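Local coordinates for glycoside hydrolase family protein (Novosphingobium sp. PP1Y, PDB 6Q2F) that hydrolyses alpha-L-rhamnosidic linkages as a glycoside hydrolase, probably releasing terminal rhamnose from glycosylated substrates, at residues I66-I71 / W110-R115; F214-I219 / H437-R442; E310-P315 / G387-R392; T818-A823 / Q866-A871; F921-K926 / V964-A969. All coordinates share one frame; numbering follows the deposited sequence.

Contact 1 (I66-I71 / W110-R115)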
# COMPACT_ATOMS: atom_id res chain seq x y z
N ILE A 66 -7.38 -26.86 10.00
CA ILE A 66 -8.06 -26.12 11.06
C ILE A 66 -8.57 -27.11 12.10
O ILE A 66 -9.21 -28.10 11.75
CB ILE A 66 -9.27 -25.33 10.52
CG1 ILE A 66 -8.88 -24.43 9.35
CG2 ILE A 66 -9.95 -24.55 11.63
CD1 ILE A 66 -10.04 -24.24 8.34
N THR A 67 -8.32 -26.83 13.38
CA THR A 67 -9.00 -27.55 14.45
C THR A 67 -9.37 -26.57 15.55
O THR A 67 -8.68 -25.56 15.76
CB THR A 67 -8.17 -28.69 15.07
OG1 THR A 67 -7.04 -28.15 15.75
CG2 THR A 67 -7.71 -29.72 14.03
N LYS A 68 -10.44 -26.88 16.28
CA LYS A 68 -10.79 -26.09 17.45
C LYS A 68 -9.71 -26.18 18.52
O LYS A 68 -9.41 -25.19 19.19
CB LYS A 68 -12.13 -26.55 18.00
CG LYS A 68 -13.32 -25.93 17.24
CD LYS A 68 -14.50 -26.88 17.21
CE LYS A 68 -15.52 -26.46 18.22
NZ LYS A 68 -16.57 -27.48 18.36
N ASP A 69 -9.11 -27.36 18.69
CA ASP A 69 -8.05 -27.51 19.66
C ASP A 69 -6.92 -26.54 19.38
O ASP A 69 -6.41 -25.89 20.30
CB ASP A 69 -7.53 -28.94 19.65
CG ASP A 69 -6.34 -29.12 20.58
OD1 ASP A 69 -6.54 -29.06 21.80
OD2 ASP A 69 -5.22 -29.30 20.08
N GLY A 70 -6.54 -26.40 18.11
CA GLY A 70 -5.48 -25.49 17.76
C GLY A 70 -5.88 -24.03 17.88
O GLY A 70 -5.05 -23.19 18.23
N ILE A 71 -7.14 -23.72 17.60
CA ILE A 71 -7.62 -22.34 17.69
C ILE A 71 -7.48 -21.83 19.11
O ILE A 71 -7.03 -20.70 19.35
CB ILE A 71 -9.08 -22.27 17.21
CG1 ILE A 71 -9.16 -22.47 15.69
CG2 ILE A 71 -9.71 -20.93 17.62
CD1 ILE A 71 -10.59 -22.64 15.16
N TRP A 110 -16.63 -26.37 9.56
CA TRP A 110 -15.91 -25.11 9.43
C TRP A 110 -16.62 -24.00 10.21
O TRP A 110 -15.98 -23.22 10.94
CB TRP A 110 -15.78 -24.72 7.96
CG TRP A 110 -14.90 -23.54 7.72
CD1 TRP A 110 -13.57 -23.56 7.38
CD2 TRP A 110 -15.27 -22.16 7.82
NE1 TRP A 110 -13.09 -22.28 7.26
CE2 TRP A 110 -14.12 -21.40 7.52
CE3 TRP A 110 -16.46 -21.49 8.13
CZ2 TRP A 110 -14.12 -19.99 7.53
CZ3 TRP A 110 -16.46 -20.08 8.13
CH2 TRP A 110 -15.30 -19.35 7.83
N LYS A 111 -17.95 -23.92 10.08
CA LYS A 111 -18.67 -22.84 10.75
C LYS A 111 -18.57 -22.98 12.25
O LYS A 111 -18.43 -21.98 12.97
CB LYS A 111 -20.12 -22.78 10.27
CG LYS A 111 -20.26 -22.33 8.82
CD LYS A 111 -21.70 -22.11 8.38
CE LYS A 111 -22.60 -23.32 8.57
NZ LYS A 111 -24.00 -22.95 8.15
N ASP A 112 -18.62 -24.22 12.75
CA ASP A 112 -18.48 -24.43 14.18
C ASP A 112 -17.08 -24.06 14.65
O ASP A 112 -16.92 -23.49 15.74
CB ASP A 112 -18.80 -25.88 14.52
CG ASP A 112 -19.02 -26.08 16.01
OD1 ASP A 112 -19.83 -25.32 16.59
OD2 ASP A 112 -18.37 -26.96 16.59
N ALA A 113 -16.06 -24.33 13.83
CA ALA A 113 -14.72 -23.87 14.17
C ALA A 113 -14.67 -22.35 14.26
O ALA A 113 -14.13 -21.79 15.22
CB ALA A 113 -13.70 -24.38 13.15
N PHE A 114 -15.24 -21.65 13.28
CA PHE A 114 -15.18 -20.20 13.31
C PHE A 114 -15.98 -19.64 14.48
O PHE A 114 -15.54 -18.69 15.14
CB PHE A 114 -15.68 -19.57 12.00
CG PHE A 114 -15.50 -18.08 11.98
CD1 PHE A 114 -14.30 -17.53 11.58
CD2 PHE A 114 -16.50 -17.23 12.45
CE1 PHE A 114 -14.09 -16.15 11.61
CE2 PHE A 114 -16.31 -15.85 12.47
CZ PHE A 114 -15.10 -15.31 12.05
N ARG A 115 -17.16 -20.21 14.73
CA ARG A 115 -17.93 -19.82 15.91
C ARG A 115 -17.10 -19.96 17.17
O ARG A 115 -17.13 -19.10 18.05
CB ARG A 115 -19.21 -20.66 16.01
CG ARG A 115 -19.99 -20.41 17.29
CD ARG A 115 -21.36 -21.07 17.27
NE ARG A 115 -22.16 -20.60 16.16
CZ ARG A 115 -23.46 -20.86 16.00
NH1 ARG A 115 -24.11 -21.59 16.90
NH2 ARG A 115 -24.10 -20.38 14.94
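Two helices packed on the (beta/alpha)8 barrel meet where Ile66, just before helix 68-81, and Lys68 and Ile71 in its first turn face Trp110, Asp112 and Ala113 of helix 108-124. They follow strands 56-62 and 85-91, neighbours in the barrel, and the contact runs from a greasy inner side to a charged outer margin. Within, Ala113 presents its CB to two isoleucines: Ile66 CG2 lies 4.0 Å from Ala113 CB, and Ile71 CD1 lies 4.1 Å from the same CB. Ile66 sends its other branch to the indole, CD1 reaching Trp110 CD1 at 3.7 Å. Trp110 NE1 itself bonds to Asp90, and Trp61 of strand 56-62 backs both Ile66 and Trp110. Thr67 N-caps helix 68-81, its OG1 accepting from Gly70 N with an N-H...O angle of 155°. On the solvent side Lys68 lays CG near Ala113 CA, then bends at chi2 and chi3 to the carboxylate; there NZ meets the syn side of Asp112 OD2 in a salt bridge of 2.6 Å, 30° out of the carboxylate plane.

Contact 2 (F214-I219 / H437-R442)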
# COMPACT_ATOMS: atom_id res chain seq x y z
N PHE A 214 -23.15 10.54 -34.98
CA PHE A 214 -22.48 11.81 -35.17
C PHE A 214 -21.90 11.84 -36.57
O PHE A 214 -21.52 10.79 -37.10
CB PHE A 214 -21.38 12.03 -34.12
CG PHE A 214 -20.45 10.85 -33.95
CD1 PHE A 214 -19.31 10.74 -34.72
CD2 PHE A 214 -20.73 9.86 -33.02
CE1 PHE A 214 -18.44 9.67 -34.57
CE2 PHE A 214 -19.86 8.78 -32.87
CZ PHE A 214 -18.72 8.69 -33.65
N PRO A 215 -21.85 13.01 -37.20
CA PRO A 215 -21.28 13.10 -38.55
C PRO A 215 -19.78 12.92 -38.50
O PRO A 215 -19.11 13.24 -37.52
CB PRO A 215 -21.66 14.51 -39.01
CG PRO A 215 -22.73 14.97 -38.04
CD PRO A 215 -22.42 14.28 -36.75
N VAL A 216 -19.24 12.42 -39.61
CA VAL A 216 -17.83 12.09 -39.68
C VAL A 216 -17.44 12.29 -41.14
O VAL A 216 -18.29 12.12 -42.03
CB VAL A 216 -17.57 10.66 -39.17
CG1 VAL A 216 -17.92 10.52 -37.70
CG2 VAL A 216 -18.30 9.62 -40.01
N PRO A 217 -16.21 12.70 -41.44
CA PRO A 217 -15.84 12.95 -42.84
C PRO A 217 -15.54 11.66 -43.58
O PRO A 217 -14.93 10.73 -43.04
CB PRO A 217 -14.59 13.83 -42.72
CG PRO A 217 -13.97 13.38 -41.44
CD PRO A 217 -15.12 13.06 -40.52
N ASP A 218 -15.99 11.60 -44.84
CA ASP A 218 -15.56 10.53 -45.73
C ASP A 218 -14.04 10.49 -45.77
O ASP A 218 -13.39 11.51 -45.98
CB ASP A 218 -16.12 10.74 -47.14
CG ASP A 218 -17.62 10.53 -47.21
OD1 ASP A 218 -18.12 9.60 -46.55
OD2 ASP A 218 -18.30 11.30 -47.92
N ILE A 219 -13.48 9.31 -45.52
CA ILE A 219 -12.05 9.17 -45.30
C ILE A 219 -11.49 8.25 -46.38
O ILE A 219 -12.17 7.35 -46.86
CB ILE A 219 -11.76 8.64 -43.87
CG1 ILE A 219 -12.17 9.67 -42.82
CG2 ILE A 219 -10.30 8.25 -43.69
CD1 ILE A 219 -12.16 9.13 -41.40
N HIS A 437 -20.31 11.40 -43.88
CA HIS A 437 -21.30 10.37 -43.59
C HIS A 437 -21.54 10.25 -42.09
O HIS A 437 -20.90 10.91 -41.27
CB HIS A 437 -20.87 9.02 -44.19
CG HIS A 437 -19.66 8.41 -43.54
ND1 HIS A 437 -18.37 8.73 -43.92
CD2 HIS A 437 -19.54 7.46 -42.58
CE1 HIS A 437 -17.52 8.03 -43.21
NE2 HIS A 437 -18.20 7.25 -42.39
N TRP A 438 -22.51 9.40 -41.75
CA TRP A 438 -22.89 9.18 -40.36
C TRP A 438 -22.12 8.01 -39.77
O TRP A 438 -21.86 7.01 -40.44
CB TRP A 438 -24.40 8.91 -40.24
CG TRP A 438 -25.24 10.14 -40.28
CD1 TRP A 438 -25.99 10.60 -41.33
CD2 TRP A 438 -25.42 11.08 -39.21
NE1 TRP A 438 -26.62 11.77 -40.98
CE2 TRP A 438 -26.29 12.09 -39.69
CE3 TRP A 438 -24.94 11.18 -37.91
CZ2 TRP A 438 -26.68 13.17 -38.90
CZ3 TRP A 438 -25.33 12.25 -37.13
CH2 TRP A 438 -26.19 13.23 -37.63
N ARG A 439 -21.86 8.11 -38.49
CA ARG A 439 -21.25 7.05 -37.76
C ARG A 439 -22.18 6.78 -36.61
O ARG A 439 -22.54 7.66 -35.90
CB ARG A 439 -19.91 7.46 -37.25
CG ARG A 439 -19.03 6.33 -36.86
CD ARG A 439 -17.64 6.77 -37.15
NE ARG A 439 -16.68 6.11 -36.33
CZ ARG A 439 -15.44 6.55 -36.17
NH1 ARG A 439 -15.04 7.65 -36.78
NH2 ARG A 439 -14.60 5.87 -35.42
N VAL A 440 -22.54 5.53 -36.45
CA VAL A 440 -23.42 5.14 -35.39
C VAL A 440 -22.66 4.23 -34.46
O VAL A 440 -22.14 3.23 -34.84
CB VAL A 440 -24.65 4.43 -35.92
CG1 VAL A 440 -25.62 4.14 -34.81
CG2 VAL A 440 -25.29 5.27 -36.98
N LEU A 441 -22.64 4.63 -33.21
CA LEU A 441 -21.95 3.93 -32.18
C LEU A 441 -22.91 3.28 -31.22
O LEU A 441 -23.72 3.94 -30.63
CB LEU A 441 -21.10 4.95 -31.45
CG LEU A 441 -20.02 4.56 -30.50
CD1 LEU A 441 -19.33 3.35 -31.02
CD2 LEU A 441 -19.04 5.68 -30.40
N ARG A 442 -22.78 1.98 -31.09
CA ARG A 442 -23.61 1.28 -30.17
C ARG A 442 -22.72 0.91 -29.00
O ARG A 442 -21.83 0.11 -29.12
CB ARG A 442 -24.25 0.05 -30.78
CG ARG A 442 -25.13 -0.68 -29.80
CD ARG A 442 -25.91 -1.79 -30.44
NE ARG A 442 -26.65 -2.57 -29.48
CZ ARG A 442 -27.29 -3.68 -29.78
NH1 ARG A 442 -27.29 -4.13 -31.00
NH2 ARG A 442 -27.93 -4.34 -28.84
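Phe214, His437 and Arg439 bury the most surface here, and each uses a flat group in a different way. The Phe214 ring and the Arg439 chain run out together from neighbouring strands: Arg439 CB sits over one ring face, 4.2 Å from the centroid in a CH-pi contact, and Phe214 CZ lies over a face of the guanidinium, whose NH2 is paired with Glu157 of strand 151-160. Leu441 CD2 comes to the edge of the same phenyl ring, 4.0 Å from CE2. These side chains belong to an antiparallel sheet in which strand 436-447 runs between 151-160 and 206-217. Phe214 and Arg439 form a hydrogen-bonded pair, as do Val216 and His437, while Pro215 and Trp438 make the non-hydrogen-bonded pair between them and turn to the other face, Pro215 CG over the indole. His437 leans toward strand 206-217, CG lodged between backbone N and carbonyl carbon (chi1 67°), which brings the imidazole under Val216 CG2, 3.5 Å from its centroid. The ring is further fixed at its edge: ND1 donates to Asp218 OD1 at 2.8 Å, arriving on the anti side of the carboxylate, 34° out of its plane, the two planes nearly parallel but stepped. Val216 CG1 completes the row, touching Arg439 CB at 3.7 Å.

Contact 3 (E310-P315 / G387-R392); sequences ELSNVP and GFVMSR
With chi1 of -64° in Val314 and 57° in Val389, each valine tucks one methyl between its own backbone N and carbonyl carbon, and those two methyls meet: Val314 CG2 lies 3.5 Å from Val389 CG1, the two side chains overlapping head to tail as they pass. Val314 CG2 also reaches Phe388 CB at 4.3 Å, whereas the phenyl ring turns off to stack edge-to-face with Phe180. The segments are both irregular. Segment 310-315 links strands 303-308 and 316-325, crossing between the six- and four-stranded antiparallel sheets of what is probably a beta-sandwich-like domain, and 387-392 leaves helix 382-385 through a Schellman motif at Gly387. Val389 lies against the inside of the bend in the connection, its CG2 3.9 Å from Ser312 OG. That hydroxyl does double work, since it also donates to Val314 O at 3.0 Å and so draws the bend together over the valine. Putting an alanine at Ser312 would probably deprive Val314 O of its donor, set the bend freer to open and weaken the cover over Val389. Asn313 adds a looser touch on the solvent side, with OD1 4.3 Å from Val389 CG2.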
# COMPACT_ATOMS: atom_id res chain seq x y z
N GLU A 310 3.76 1.71 -25.92
CA GLU A 310 3.73 0.82 -24.76
C GLU A 310 2.64 -0.22 -24.97
O GLU A 310 1.50 0.12 -25.30
CB GLU A 310 3.49 1.58 -23.47
CG GLU A 310 4.75 1.98 -22.71
CD GLU A 310 4.48 2.26 -21.24
OE1 GLU A 310 4.22 1.29 -20.48
OE2 GLU A 310 4.53 3.44 -20.84
N LEU A 311 3.00 -1.49 -24.81
CA LEU A 311 2.09 -2.59 -25.04
C LEU A 311 1.57 -3.13 -23.71
O LEU A 311 2.19 -2.96 -22.66
CB LEU A 311 2.77 -3.71 -25.82
CG LEU A 311 3.24 -3.25 -27.21
CD1 LEU A 311 3.95 -4.38 -27.94
CD2 LEU A 311 2.06 -2.71 -28.02
N SER A 312 0.40 -3.73 -23.74
CA SER A 312 -0.21 -4.22 -22.55
C SER A 312 -1.22 -5.26 -22.87
O SER A 312 -1.30 -5.71 -23.98
CB SER A 312 -0.91 -3.08 -21.82
OG SER A 312 -2.09 -2.69 -22.47
N ASN A 313 -2.02 -5.61 -21.88
CA ASN A 313 -3.07 -6.58 -22.01
C ASN A 313 -4.23 -6.09 -22.85
O ASN A 313 -5.11 -6.82 -23.14
CB ASN A 313 -3.52 -7.12 -20.67
CG ASN A 313 -4.33 -6.13 -19.88
OD1 ASN A 313 -3.96 -5.00 -19.76
ND2 ASN A 313 -5.44 -6.57 -19.34
N VAL A 314 -4.24 -4.83 -23.22
CA VAL A 314 -5.27 -4.30 -24.08
C VAL A 314 -4.60 -3.59 -25.23
O VAL A 314 -3.46 -3.28 -25.13
CB VAL A 314 -6.25 -3.38 -23.37
CG1 VAL A 314 -7.01 -4.15 -22.34
CG2 VAL A 314 -5.52 -2.19 -22.80
N PRO A 315 -5.30 -3.35 -26.31
CA PRO A 315 -4.64 -2.71 -27.46
C PRO A 315 -4.06 -1.36 -27.10
O PRO A 315 -4.41 -0.75 -26.09
CB PRO A 315 -5.77 -2.59 -28.50
CG PRO A 315 -6.75 -3.64 -28.12
CD PRO A 315 -6.69 -3.74 -26.63
N GLY A 387 -9.40 4.23 -19.17
CA GLY A 387 -9.39 3.38 -18.00
C GLY A 387 -9.33 1.89 -18.27
O GLY A 387 -9.54 1.11 -17.33
N PHE A 388 -9.08 1.47 -19.50
CA PHE A 388 -8.91 0.04 -19.75
C PHE A 388 -7.56 -0.46 -19.25
O PHE A 388 -7.42 -1.67 -19.02
CB PHE A 388 -9.04 -0.27 -21.24
CG PHE A 388 -10.45 -0.13 -21.76
CD1 PHE A 388 -11.41 -1.07 -21.42
CD2 PHE A 388 -10.80 0.92 -22.59
CE1 PHE A 388 -12.70 -0.95 -21.90
CE2 PHE A 388 -12.08 1.04 -23.07
CZ PHE A 388 -13.04 0.10 -22.72
N VAL A 389 -6.58 0.42 -19.07
CA VAL A 389 -5.26 0.06 -18.56
C VAL A 389 -4.66 1.32 -17.96
O VAL A 389 -4.88 2.42 -18.45
CB VAL A 389 -4.36 -0.53 -19.68
CG1 VAL A 389 -4.23 0.47 -20.84
CG2 VAL A 389 -2.99 -0.88 -19.11
N MSE A 390 -3.88 1.14 -16.89
CA MSE A 390 -3.39 2.27 -16.12
C MSE A 390 -2.20 2.96 -16.77
O MSE A 390 -1.39 2.33 -17.44
CB MSE A 390 -3.00 1.81 -14.71
CG MSE A 390 -4.21 1.50 -13.83
SE MSE A 390 -5.43 3.00 -13.72
CE MSE A 390 -6.73 2.48 -15.11
N SER A 391 -2.11 4.28 -16.58
CA SER A 391 -0.87 5.00 -16.81
C SER A 391 -0.43 5.56 -15.47
O SER A 391 -1.26 5.87 -14.61
CB SER A 391 -1.03 6.11 -17.86
OG SER A 391 -1.44 5.58 -19.10
N ARG A 392 0.85 5.63 -15.27
CA ARG A 392 1.38 6.13 -14.06
C ARG A 392 1.09 7.60 -13.86
O ARG A 392 0.80 8.04 -12.80
CB ARG A 392 2.86 5.84 -14.01
CG ARG A 392 3.53 6.42 -12.81
CD ARG A 392 5.03 6.19 -12.83
NE ARG A 392 5.48 5.83 -11.49
CZ ARG A 392 4.89 4.94 -10.70
NH1 ARG A 392 3.78 4.33 -11.07
NH2 ARG A 392 5.40 4.69 -9.53

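Contact 4 (T818-A823 / Q866-A871)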
# COMPACT_ATOMS: atom_id res chain seq x y z
N THR A 818 -1.59 30.64 4.46
CA THR A 818 -0.39 30.71 3.64
C THR A 818 -0.30 29.50 2.72
O THR A 818 -0.53 28.37 3.15
CB THR A 818 0.86 30.79 4.53
OG1 THR A 818 0.70 31.85 5.48
CG2 THR A 818 2.11 31.02 3.70
N VAL A 819 0.03 29.76 1.46
CA VAL A 819 0.27 28.71 0.47
C VAL A 819 1.69 28.87 -0.04
O VAL A 819 2.12 29.98 -0.38
CB VAL A 819 -0.72 28.76 -0.71
CG1 VAL A 819 -0.21 27.91 -1.88
CG2 VAL A 819 -2.08 28.31 -0.28
N VAL A 820 2.43 27.76 -0.06
CA VAL A 820 3.78 27.71 -0.62
C VAL A 820 3.71 26.88 -1.89
O VAL A 820 3.37 25.69 -1.85
CB VAL A 820 4.78 27.11 0.36
CG1 VAL A 820 6.18 27.04 -0.26
CG2 VAL A 820 4.76 27.90 1.65
N GLY A 821 4.04 27.50 -3.02
CA GLY A 821 4.04 26.78 -4.27
C GLY A 821 3.97 27.73 -5.44
O GLY A 821 3.63 28.90 -5.31
N LYS A 822 4.29 27.20 -6.61
CA LYS A 822 4.24 27.97 -7.83
C LYS A 822 2.88 27.81 -8.50
O LYS A 822 2.15 26.83 -8.28
CB LYS A 822 5.38 27.57 -8.77
CG LYS A 822 6.73 28.10 -8.26
CD LYS A 822 7.92 27.61 -9.07
CE LYS A 822 9.21 28.21 -8.51
NZ LYS A 822 10.44 27.59 -9.10
N ALA A 823 2.54 28.81 -9.31
CA ALA A 823 1.23 28.86 -9.92
C ALA A 823 0.99 27.62 -10.79
O ALA A 823 1.88 27.22 -11.55
CB ALA A 823 1.09 30.13 -10.77
N GLN A 866 9.25 26.45 -4.25
CA GLN A 866 9.20 25.00 -4.07
C GLN A 866 10.27 24.57 -3.06
O GLN A 866 10.75 23.43 -3.09
CB GLN A 866 9.37 24.28 -5.41
CG GLN A 866 8.39 24.73 -6.53
CD GLN A 866 6.92 24.33 -6.26
OE1 GLN A 866 6.00 24.92 -6.85
NE2 GLN A 866 6.71 23.35 -5.40
N ASP A 867 10.63 25.48 -2.16
CA ASP A 867 11.59 25.26 -1.08
C ASP A 867 10.83 25.42 0.23
O ASP A 867 10.70 26.54 0.75
CB ASP A 867 12.76 26.25 -1.20
CG ASP A 867 13.86 25.99 -0.19
OD1 ASP A 867 13.57 25.42 0.88
OD2 ASP A 867 15.02 26.34 -0.47
N ILE A 868 10.34 24.32 0.79
CA ILE A 868 9.36 24.42 1.87
C ILE A 868 10.01 24.96 3.14
O ILE A 868 9.41 25.76 3.87
CB ILE A 868 8.66 23.07 2.11
CG1 ILE A 868 7.65 23.17 3.25
CG2 ILE A 868 9.68 21.96 2.42
CD1 ILE A 868 6.59 24.21 3.03
N GLU A 869 11.24 24.55 3.43
CA GLU A 869 11.84 24.99 4.68
C GLU A 869 12.29 26.44 4.61
O GLU A 869 12.27 27.15 5.63
CB GLU A 869 12.99 24.06 5.06
CG GLU A 869 12.52 22.63 5.28
CD GLU A 869 13.29 21.94 6.39
OE1 GLU A 869 14.27 22.54 6.86
OE2 GLU A 869 12.91 20.83 6.79
N SER A 870 12.68 26.91 3.43
CA SER A 870 13.02 28.32 3.31
C SER A 870 11.77 29.19 3.36
O SER A 870 11.83 30.33 3.84
CB SER A 870 13.82 28.54 2.03
OG SER A 870 13.75 29.89 1.63
N ALA A 871 10.63 28.66 2.93
CA ALA A 871 9.39 29.42 3.07
C ALA A 871 8.94 29.45 4.53
O ALA A 871 8.50 30.49 5.03
CB ALA A 871 8.31 28.85 2.17
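Val820 and Ala871 form the tight half of this contact, Lys822 and Gln866 the open half. In the buried part Ala871 CB nests between the two methyls of Val820, 3.7 Å from CG1 and equally far from CG2, and Ile868 adds its CD1 at 4.3 Å from Val820 CB. Toward solvent the pairing turns polar. Gln866 is bent at chi2 (-68°), which swings its amide back to the turn after the strand; OE1 there accepts from Lys822 N at 2.9 Å, the donor standing 39° out of the carbonyl plane. The extended aliphatic chain of Lys822 runs across Gln866, CD lying 3.9 Å from Gln866 CG. The other end of the amide, NE2, donates to Tyr793 OH and Leu794 O, so three bonds fix its rotation. A leucine at Gln866 would probably leave Lys822 N and Leu794 O without their mates and the turn less firmly tied. Asp867 N-caps the helix, its OD1 accepting from Ser870 N. Strand 818-820 runs parallel between 788-794 and 860-863 in the mixed sheet of an alpha/beta fold; helix 868-874 covers it on the Val820 side, while helix 803-814 packs against Val819.

Contact 5 (F921-K926 / V964-A969)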
# COMPACT_ATOMS: atom_id res chain seq x y z
N PHE A 921 14.24 20.74 20.18
CA PHE A 921 12.80 20.56 20.10
C PHE A 921 12.13 21.92 20.25
O PHE A 921 12.54 22.73 21.09
CB PHE A 921 12.29 19.60 21.17
CG PHE A 921 13.00 18.28 21.19
CD1 PHE A 921 14.20 18.13 21.85
CD2 PHE A 921 12.46 17.17 20.54
CE1 PHE A 921 14.85 16.92 21.86
CE2 PHE A 921 13.10 15.96 20.55
CZ PHE A 921 14.31 15.83 21.21
N ARG A 922 11.12 22.16 19.41
CA ARG A 922 10.35 23.41 19.48
C ARG A 922 9.34 23.29 20.62
O ARG A 922 8.13 23.13 20.42
CB ARG A 922 9.68 23.70 18.15
CG ARG A 922 8.98 25.07 18.08
CD ARG A 922 8.26 25.23 16.73
NE ARG A 922 7.21 24.23 16.54
CZ ARG A 922 6.82 23.76 15.36
NH1 ARG A 922 7.40 24.17 14.24
NH2 ARG A 922 5.85 22.86 15.30
N VAL A 923 9.85 23.34 21.84
CA VAL A 923 9.01 23.25 23.03
C VAL A 923 9.76 23.92 24.17
O VAL A 923 10.98 24.03 24.16
CB VAL A 923 8.64 21.79 23.40
CG1 VAL A 923 9.89 20.99 23.71
CG2 VAL A 923 7.69 21.74 24.60
N THR A 924 8.99 24.33 25.17
CA THR A 924 9.46 25.19 26.23
C THR A 924 8.63 24.87 27.48
O THR A 924 7.56 24.28 27.38
CB THR A 924 9.31 26.63 25.74
OG1 THR A 924 7.93 26.88 25.42
CG2 THR A 924 10.23 26.93 24.60
N GLY A 925 9.15 25.22 28.65
CA GLY A 925 8.37 25.03 29.87
C GLY A 925 8.23 23.61 30.40
O GLY A 925 7.54 23.40 31.40
N LYS A 926 8.88 22.62 29.77
CA LYS A 926 8.73 21.23 30.17
C LYS A 926 10.10 20.60 30.42
O LYS A 926 11.05 20.86 29.69
CB LYS A 926 7.98 20.43 29.09
CG LYS A 926 6.54 20.90 28.82
CD LYS A 926 5.59 20.45 29.94
CE LYS A 926 4.11 20.61 29.51
NZ LYS A 926 3.15 20.18 30.58
N VAL A 964 11.21 11.13 23.58
CA VAL A 964 11.59 12.28 24.38
C VAL A 964 10.28 12.97 24.76
O VAL A 964 9.57 13.50 23.90
CB VAL A 964 12.56 13.21 23.64
CG1 VAL A 964 13.13 14.29 24.60
CG2 VAL A 964 13.72 12.41 23.07
N VAL A 965 9.94 12.90 26.03
CA VAL A 965 8.61 13.25 26.52
C VAL A 965 8.71 14.56 27.28
O VAL A 965 9.54 14.71 28.18
CB VAL A 965 8.06 12.12 27.41
CG1 VAL A 965 6.74 12.53 28.03
CG2 VAL A 965 7.91 10.86 26.57
N PHE A 966 7.84 15.51 26.93
CA PHE A 966 7.80 16.85 27.53
C PHE A 966 6.45 17.05 28.19
O PHE A 966 5.56 17.70 27.62
CB PHE A 966 8.03 17.91 26.51
CG PHE A 966 9.37 17.86 25.86
CD1 PHE A 966 9.62 17.02 24.79
CD2 PHE A 966 10.39 18.69 26.31
CE1 PHE A 966 10.86 17.01 24.18
CE2 PHE A 966 11.62 18.67 25.71
CZ PHE A 966 11.86 17.84 24.66
N ARG A 967 6.29 16.53 29.40
CA ARG A 967 5.00 16.65 30.06
C ARG A 967 5.11 17.23 31.46
O ARG A 967 4.22 17.97 31.89
CB ARG A 967 4.30 15.29 30.14
CG ARG A 967 3.84 14.78 28.78
CD ARG A 967 3.50 13.29 28.86
NE ARG A 967 2.07 13.05 28.89
CZ ARG A 967 1.41 12.72 29.99
NH1 ARG A 967 2.06 12.58 31.13
NH2 ARG A 967 0.11 12.52 29.93
N LYS A 968 6.18 16.89 32.17
CA LYS A 968 6.42 17.48 33.48
C LYS A 968 6.77 18.96 33.34
O LYS A 968 7.63 19.33 32.54
CB LYS A 968 7.54 16.73 34.19
CG LYS A 968 7.25 15.25 34.48
CD LYS A 968 8.39 14.63 35.32
CE LYS A 968 8.03 13.22 35.80
NZ LYS A 968 9.12 12.60 36.60
N ALA A 969 6.09 19.80 34.11
CA ALA A 969 6.44 21.22 34.14
C ALA A 969 7.88 21.42 34.59
O ALA A 969 8.33 20.81 35.56
CB ALA A 969 5.50 22.00 35.07
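Phe921, Val923 and Lys926 fit round Phe966 at one end of an all-antiparallel beta domain, where the connection from strand 915-921 to strand 926-932 passes strand 961-967. Phe966 is the central bump, and the hollow receiving it is lined on three sides. Val923 drops CG1 onto one ring face, 3.6 Å from the centroid and 16° off the normal, a CH-pi contact. Phe921 offers a face of its own ring to Phe966 CZ, which comes within 3.7 Å of Phe921 CD1; the two planes stand at 56°. At the edge of the Phe966 ring Lys926 CB closes the fit, 3.6 Å from Phe966 CB. Phe921 CZ in turn rests on the fork of Val964, 3.9 Å from Val964 CG1, and Tyr905 meets Phe921 edge-to-face. The chain then turns a corner at Lys968, and Lys926 fills the angle: CG passes Phe966 O, and the bend at chi2 (-76°) then turns CD and the ammonium toward Arg967 O, while its CA makes a C-H...O contact with Lys968 O at 3.2 Å. Lys926 and Ala969 form a non-hydrogen-bonded antiparallel pair whose side chains diverge. The ammonium donates to two carbonyls, those of Lys901 and Arg967, with NZ 2.8 Å from Arg967 O and above the plane of that carbonyl.

The five contacts show how chemistry follows place in the fold. Contacts 1 and 4 are largely buried; both set a small alanine against branched side chains and leave a polar pair on the solvent side, a salt bridge between helices in one and an amide gripping a turn in the other. Contacts 2, 3 and 5 are only partly buried. Contact 2 alone has a full backbone ladder, whereas contact 5 has one bridging pair, beside the corner, and relies on aromatic fit. Contact 3, nested within the chain closed by contact 2, joins two irregular segments almost wholly by methyl groups. No two contacts touch, although the nearest atoms of contacts 4 and 5 lie about 10 Å apart.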